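Local coordinates for protein putative dehydrogenase (Amycolatopsis orientalis, PDB 5A9T) that probably uses NADPH to reduce imines to amines, as an imine reductase with a Rossmann-type nucleotide-binding domain, at residues S18-A23 against L64-L69; D73-A78 against V91-S96. All blocks are in the same frame, centred on the assembly; numbering follows the deposited sequence.

How the contacts relate
From the N terminus, strand 7-11 leads into helix 15-26. Contact 1 sets this helix against strand 64-67, closing a loop of 40 residues between its segments. The chain then runs into helix 75-78, and contact 2 packs that helix on strand 90-93, closing a shorter loop of 12 residues. The two contacts follow each other in series; they neither nest nor cross. Strands 64-67 and 90-93 are parallel neighbours in the sheet. The two helices cover opposite faces of it: Val66 is turned to helix 15-26, whereas the next residue, Val67, touches Leu75 of helix 75-78. Both contacts belong to the nucleotide-binding part of the chain.

Contact 1 of 2, residues S18-A23 against L64-L69; sequences SALAAA and LLVVCL
Val66 is the first residue of segment 64-69 to meet helix 15-26. Its CG1 methyl lies 4.1 Å from Leu20 CD1. With CG1 anti to the backbone N (chi1 178°), it is this branch that turns to the leucine. The backbone of Val66 is hydrogen-bonded to Thr9 and Ala11 of strand 7-11, which holds the two strands side by side in the sheet. Val67 points away from the helix, as expected of alternating residues in a strand. This is the Rossmann-type fold of the NAD-binding domain. Gly12 and Gly14 lie between strand 7-11 and helix 15-26, and Gly17 is in the first turn of the helix, a pattern consistent with the GxGxxG motif. Ser18 OG is hydrogen-bonded to Gly14 O, tying the helix start back to that turn. Cys68, just past the strand, faces the helix again. Its CB comes 3.9 Å from Leu20 CD1, and its SG is 4.2 Å from the same methyl. Leu20 thus reaches both residues through one methyl. With CD1 anti to CA (chi2 167°), its side chain extends from the helix to the sheet. The same leucine touches Leu94, and Cys68 lies close to Met16, which binds NADP in another structure of this protein.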
loop_
_atom_site.group_PDB
_atom_site.type_symbol
_atom_site.label_atom_id
_atom_site.label_comp_id
_atom_site.label_asym_id
_atom_site.label_seq_id
_atom_site.Cartn_x
_atom_site.Cartn_y
_atom_site.Cartn_z
ATOM N N SER A 18 -20.664 22.554 2.780
ATOM C CA SER A 18 -20.194 23.796 3.253
ATOM C C SER A 18 -18.770 24.131 2.825
ATOM O O SER A 18 -18.420 25.263 2.443
ATOM C CB SER A 18 -20.248 23.808 4.781
ATOM O OG SER A 18 -21.582 23.721 5.234
ATOM N N ALA A 19 -17.857 23.106 2.847
ATOM C CA ALA A 19 -16.498 23.300 2.348
ATOM C C ALA A 19 -16.427 23.658 0.830
ATOM O O ALA A 19 -15.679 24.468 0.410
ATOM C CB ALA A 19 -15.636 22.088 2.646
ATOM N N LEU A 20 -17.321 23.028 0.076
ATOM C CA LEU A 20 -17.426 23.365 -1.326
ATOM C C LEU A 20 -17.843 24.814 -1.536
ATOM O O LEU A 20 -17.256 25.543 -2.306
ATOM C CB LEU A 20 -18.419 22.445 -2.033
ATOM C CG LEU A 20 -18.145 20.950 -2.016
ATOM C CD1 LEU A 20 -19.282 20.010 -2.464
ATOM C CD2 LEU A 20 -16.893 20.588 -2.762
ATOM N N ALA A 21 -18.871 25.227 -0.832
ATOM C CA ALA A 21 -19.312 26.559 -0.988
ATOM C C ALA A 21 -18.273 27.604 -0.541
ATOM O O ALA A 21 -18.045 28.567 -1.239
ATOM C CB ALA A 21 -20.591 26.742 -0.195
ATOM N N ALA A 22 -17.581 27.333 0.567
ATOM C CA ALA A 22 -16.531 28.189 1.022
ATOM C C ALA A 22 -15.389 28.327 0.056
ATOM O O ALA A 22 -14.930 29.420 -0.221
ATOM C CB ALA A 22 -16.023 27.756 2.372
ATOM N N ALA A 23 -15.003 27.187 -0.586
ATOM C CA ALA A 23 -13.977 27.227 -1.576
ATOM C C ALA A 23 -14.398 28.055 -2.761
ATOM O O ALA A 23 -13.614 28.776 -3.372
ATOM C CB ALA A 23 -13.582 25.810 -1.931
ATOM N N LEU A 64 -24.709 26.318 -13.145
ATOM C CA LEU A 64 -23.926 25.253 -12.485
ATOM C C LEU A 64 -24.452 25.013 -11.095
ATOM O O LEU A 64 -24.449 25.903 -10.241
ATOM C CB LEU A 64 -22.439 25.667 -12.435
ATOM C CG LEU A 64 -21.566 24.597 -11.710
ATOM C CD1 LEU A 64 -21.576 23.310 -12.428
ATOM C CD2 LEU A 64 -20.185 25.176 -11.564
ATOM N N LEU A 65 -24.982 23.807 -10.900
ATOM C CA LEU A 65 -25.600 23.366 -9.633
ATOM C C LEU A 65 -24.699 22.265 -9.079
ATOM O O LEU A 65 -24.650 21.173 -9.629
ATOM C CB LEU A 65 -26.982 22.834 -9.824
ATOM C CG LEU A 65 -27.873 23.739 -10.687
ATOM C CD1 LEU A 65 -29.192 23.024 -11.079
ATOM C CD2 LEU A 65 -28.160 25.133 -10.088
ATOM N N VAL A 66 -24.001 22.551 -7.993
ATOM C CA VAL A 66 -23.146 21.594 -7.273
ATOM C C VAL A 66 -23.892 20.952 -6.160
ATOM O O VAL A 66 -24.424 21.721 -5.278
ATOM C CB VAL A 66 -21.908 22.315 -6.758
ATOM C CG1 VAL A 66 -21.025 21.368 -5.958
ATOM C CG2 VAL A 66 -21.048 22.825 -7.903
ATOM N N VAL A 67 -24.214 19.665 -6.238
ATOM C CA VAL A 67 -25.146 19.020 -5.327
ATOM C C VAL A 67 -24.324 18.109 -4.387
ATOM O O VAL A 67 -23.558 17.257 -4.880
ATOM C CB VAL A 67 -26.226 18.302 -6.075
ATOM C CG1 VAL A 67 -27.185 17.646 -5.084
ATOM C CG2 VAL A 67 -27.007 19.224 -6.969
ATOM N N CYS A 68 -24.543 18.226 -3.067
ATOM C CA CYS A 68 -23.863 17.383 -2.076
ATOM C C CYS A 68 -24.844 17.149 -0.922
ATOM O O CYS A 68 -24.765 17.777 0.155
ATOM C CB CYS A 68 -22.576 18.051 -1.683
ATOM S SG CYS A 68 -21.484 16.937 -0.746
ATOM N N LEU A 69 -25.794 16.248 -1.198
ATOM C CA LEU A 69 -26.927 16.004 -0.243
ATOM C C LEU A 69 -26.471 15.011 0.783
ATOM O O LEU A 69 -25.524 14.293 0.597
ATOM C CB LEU A 69 -28.136 15.494 -0.985
ATOM C CG LEU A 69 -28.741 16.436 -2.046
ATOM C CD1 LEU A 69 -29.753 15.618 -2.828
ATOM C CD2 LEU A 69 -29.360 17.661 -1.539
#

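Contact 2 of 2, residues D73-A78 against V91-S96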
loop_
_atom_site.group_PDB
_atom_site.type_symbol
_atom_site.label_atom_id
_atom_site.label_comp_id
_atom_site.label_asym_id
_atom_site.label_seq_id
_atom_site.Cartn_x
_atom_site.Cartn_y
_atom_site.Cartn_z
ATOM N N ASP A 73 -30.783 11.138 1.549
ATOM C CA ASP A 73 -31.651 11.991 0.738
ATOM C C ASP A 73 -31.336 11.482 -0.680
ATOM O O ASP A 73 -30.482 10.536 -0.910
ATOM C CB ASP A 73 -31.212 13.431 0.913
ATOM C CG ASP A 73 -32.272 14.490 0.493
ATOM O OD1 ASP A 73 -33.426 14.192 -0.089
ATOM O OD2 ASP A 73 -32.069 15.707 0.692
ATOM N N ALA A 74 -32.060 12.063 -1.603
ATOM C CA ALA A 74 -32.064 11.624 -3.007
ATOM C C ALA A 74 -32.252 12.874 -3.858
ATOM O O ALA A 74 -33.132 13.703 -3.640
ATOM C CB ALA A 74 -33.177 10.768 -3.391
ATOM N N LEU A 75 -31.492 12.919 -4.923
ATOM C CA LEU A 75 -31.617 14.065 -5.836
ATOM C C LEU A 75 -32.994 14.222 -6.397
ATOM O O LEU A 75 -33.483 15.355 -6.509
ATOM C CB LEU A 75 -30.668 13.770 -7.027
ATOM C CG LEU A 75 -30.229 14.731 -7.990
ATOM C CD1 LEU A 75 -29.414 15.669 -7.128
ATOM C CD2 LEU A 75 -29.363 14.128 -9.086
ATOM N N TYR A 76 -33.675 13.141 -6.777
ATOM C CA TYR A 76 -34.960 13.272 -7.368
ATOM C C TYR A 76 -35.920 13.995 -6.382
ATOM O O TYR A 76 -36.912 14.613 -6.835
ATOM C CB TYR A 76 -35.597 11.954 -7.911
ATOM C CG TYR A 76 -35.876 10.903 -6.905
ATOM C CD1 TYR A 76 -37.131 10.852 -6.225
ATOM C CD2 TYR A 76 -34.937 9.923 -6.600
ATOM C CE1 TYR A 76 -37.356 9.917 -5.201
ATOM C CE2 TYR A 76 -35.201 8.986 -5.581
ATOM C CZ TYR A 76 -36.428 8.973 -4.906
ATOM O OH TYR A 76 -36.650 8.005 -3.896
ATOM N N SER A 77 -35.704 13.705 -5.082
ATOM C CA SER A 77 -36.567 14.292 -4.058
ATOM C C SER A 77 -36.204 15.734 -3.723
ATOM O O SER A 77 -37.087 16.619 -3.760
ATOM C CB SER A 77 -36.532 13.454 -2.788
ATOM O OG SER A 77 -37.218 14.120 -1.692
ATOM N N ALA A 78 -34.930 16.034 -3.444
ATOM C CA ALA A 78 -34.517 17.403 -3.152
ATOM C C ALA A 78 -34.764 18.359 -4.289
ATOM O O ALA A 78 -35.181 19.499 -4.030
ATOM C CB ALA A 78 -33.057 17.408 -2.763
ATOM N N VAL A 91 -26.085 19.745 -13.442
ATOM C CA VAL A 91 -25.895 19.171 -12.085
ATOM C C VAL A 91 -24.547 18.497 -12.062
ATOM O O VAL A 91 -24.275 17.600 -12.869
ATOM C CB VAL A 91 -27.018 18.232 -11.767
ATOM C CG1 VAL A 91 -26.615 17.373 -10.547
ATOM C CG2 VAL A 91 -28.358 18.993 -11.512
ATOM N N VAL A 92 -23.714 18.886 -11.095
ATOM C CA VAL A 92 -22.510 18.184 -10.693
ATOM C C VAL A 92 -22.814 17.574 -9.357
ATOM O O VAL A 92 -22.919 18.285 -8.338
ATOM C CB VAL A 92 -21.319 19.086 -10.675
ATOM C CG1 VAL A 92 -20.054 18.335 -10.227
ATOM C CG2 VAL A 92 -21.034 19.698 -12.013
ATOM N N ASN A 93 -23.019 16.241 -9.339
ATOM C CA ASN A 93 -23.387 15.519 -8.170
ATOM C C ASN A 93 -22.178 14.918 -7.496
ATOM O O ASN A 93 -21.595 14.008 -8.063
ATOM C CB ASN A 93 -24.339 14.411 -8.561
ATOM C CG ASN A 93 -24.962 13.723 -7.339
ATOM O OD1 ASN A 93 -24.638 13.998 -6.193
ATOM N ND2 ASN A 93 -25.917 12.749 -7.615
ATOM N N LEU A 94 -21.930 15.381 -6.275
ATOM C CA LEU A 94 -20.710 14.950 -5.526
ATOM C C LEU A 94 -21.065 13.984 -4.439
ATOM O O LEU A 94 -20.172 13.665 -3.607
ATOM C CB LEU A 94 -19.950 16.134 -5.080
ATOM C CG LEU A 94 -19.444 17.055 -6.154
ATOM C CD1 LEU A 94 -18.723 18.272 -5.615
ATOM C CD2 LEU A 94 -18.527 16.343 -7.162
ATOM N N ASN A 95 -22.231 13.380 -4.437
ATOM C CA ASN A 95 -22.516 12.374 -3.353
ATOM C C ASN A 95 -23.380 11.251 -3.765
ATOM O O ASN A 95 -24.352 10.896 -3.022
ATOM C CB ASN A 95 -22.944 13.039 -2.049
ATOM C CG ASN A 95 -22.925 12.097 -0.813
ATOM O OD1 ASN A 95 -22.115 11.226 -0.748
ATOM N ND2 ASN A 95 -23.902 12.250 0.103
ATOM N N SER A 96 -23.107 10.651 -4.918
ATOM C CA SER A 96 -23.857 9.452 -5.251
ATOM C C SER A 96 -23.367 8.290 -4.334
ATOM O O SER A 96 -22.194 8.118 -4.015
ATOM C CB SER A 96 -23.740 8.983 -6.652
ATOM O OG SER A 96 -24.323 9.824 -7.604
#
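Asn93 OD1 accepts a 3.0 Å hydrogen bond from Asn95 N, forming an Asx turn as the strand ends. The N-H is nearly straight on the oxygen (166°), but the donor sits above the carbonyl plane. The other end of the amide, ND2, is hydrogen-bonded to Tyr116 OH. Across the contact, Leu75 CD2 lies 4.0 Å from Asn93 ND2. The two side chains come from opposite directions, one from helix 75-78 and one from strand 90-93. Leu75 CG is anti to the backbone N (chi1 -165°) and CD2 is anti to CA, which extends the chain to the strand through CD2. That methyl also approaches Val91 CG1, at 4.5 Å. With an alanine here instead of Asn93, Asn95 N and Tyr116 OH would probably lose these partners, and a gap would open beside Leu75. The strand, the helix and strand 64-67 make a beta-alpha-beta unit, and helix 99-111 adds Ala105 and Trp108 against Leu75. The turn probably helps to place Asn95, which binds NADP in another structure of this protein. With both ends bonded, the buried Asn93 amide can sit beside the leucine, and it probably helps to shape the chain near the cofactor site.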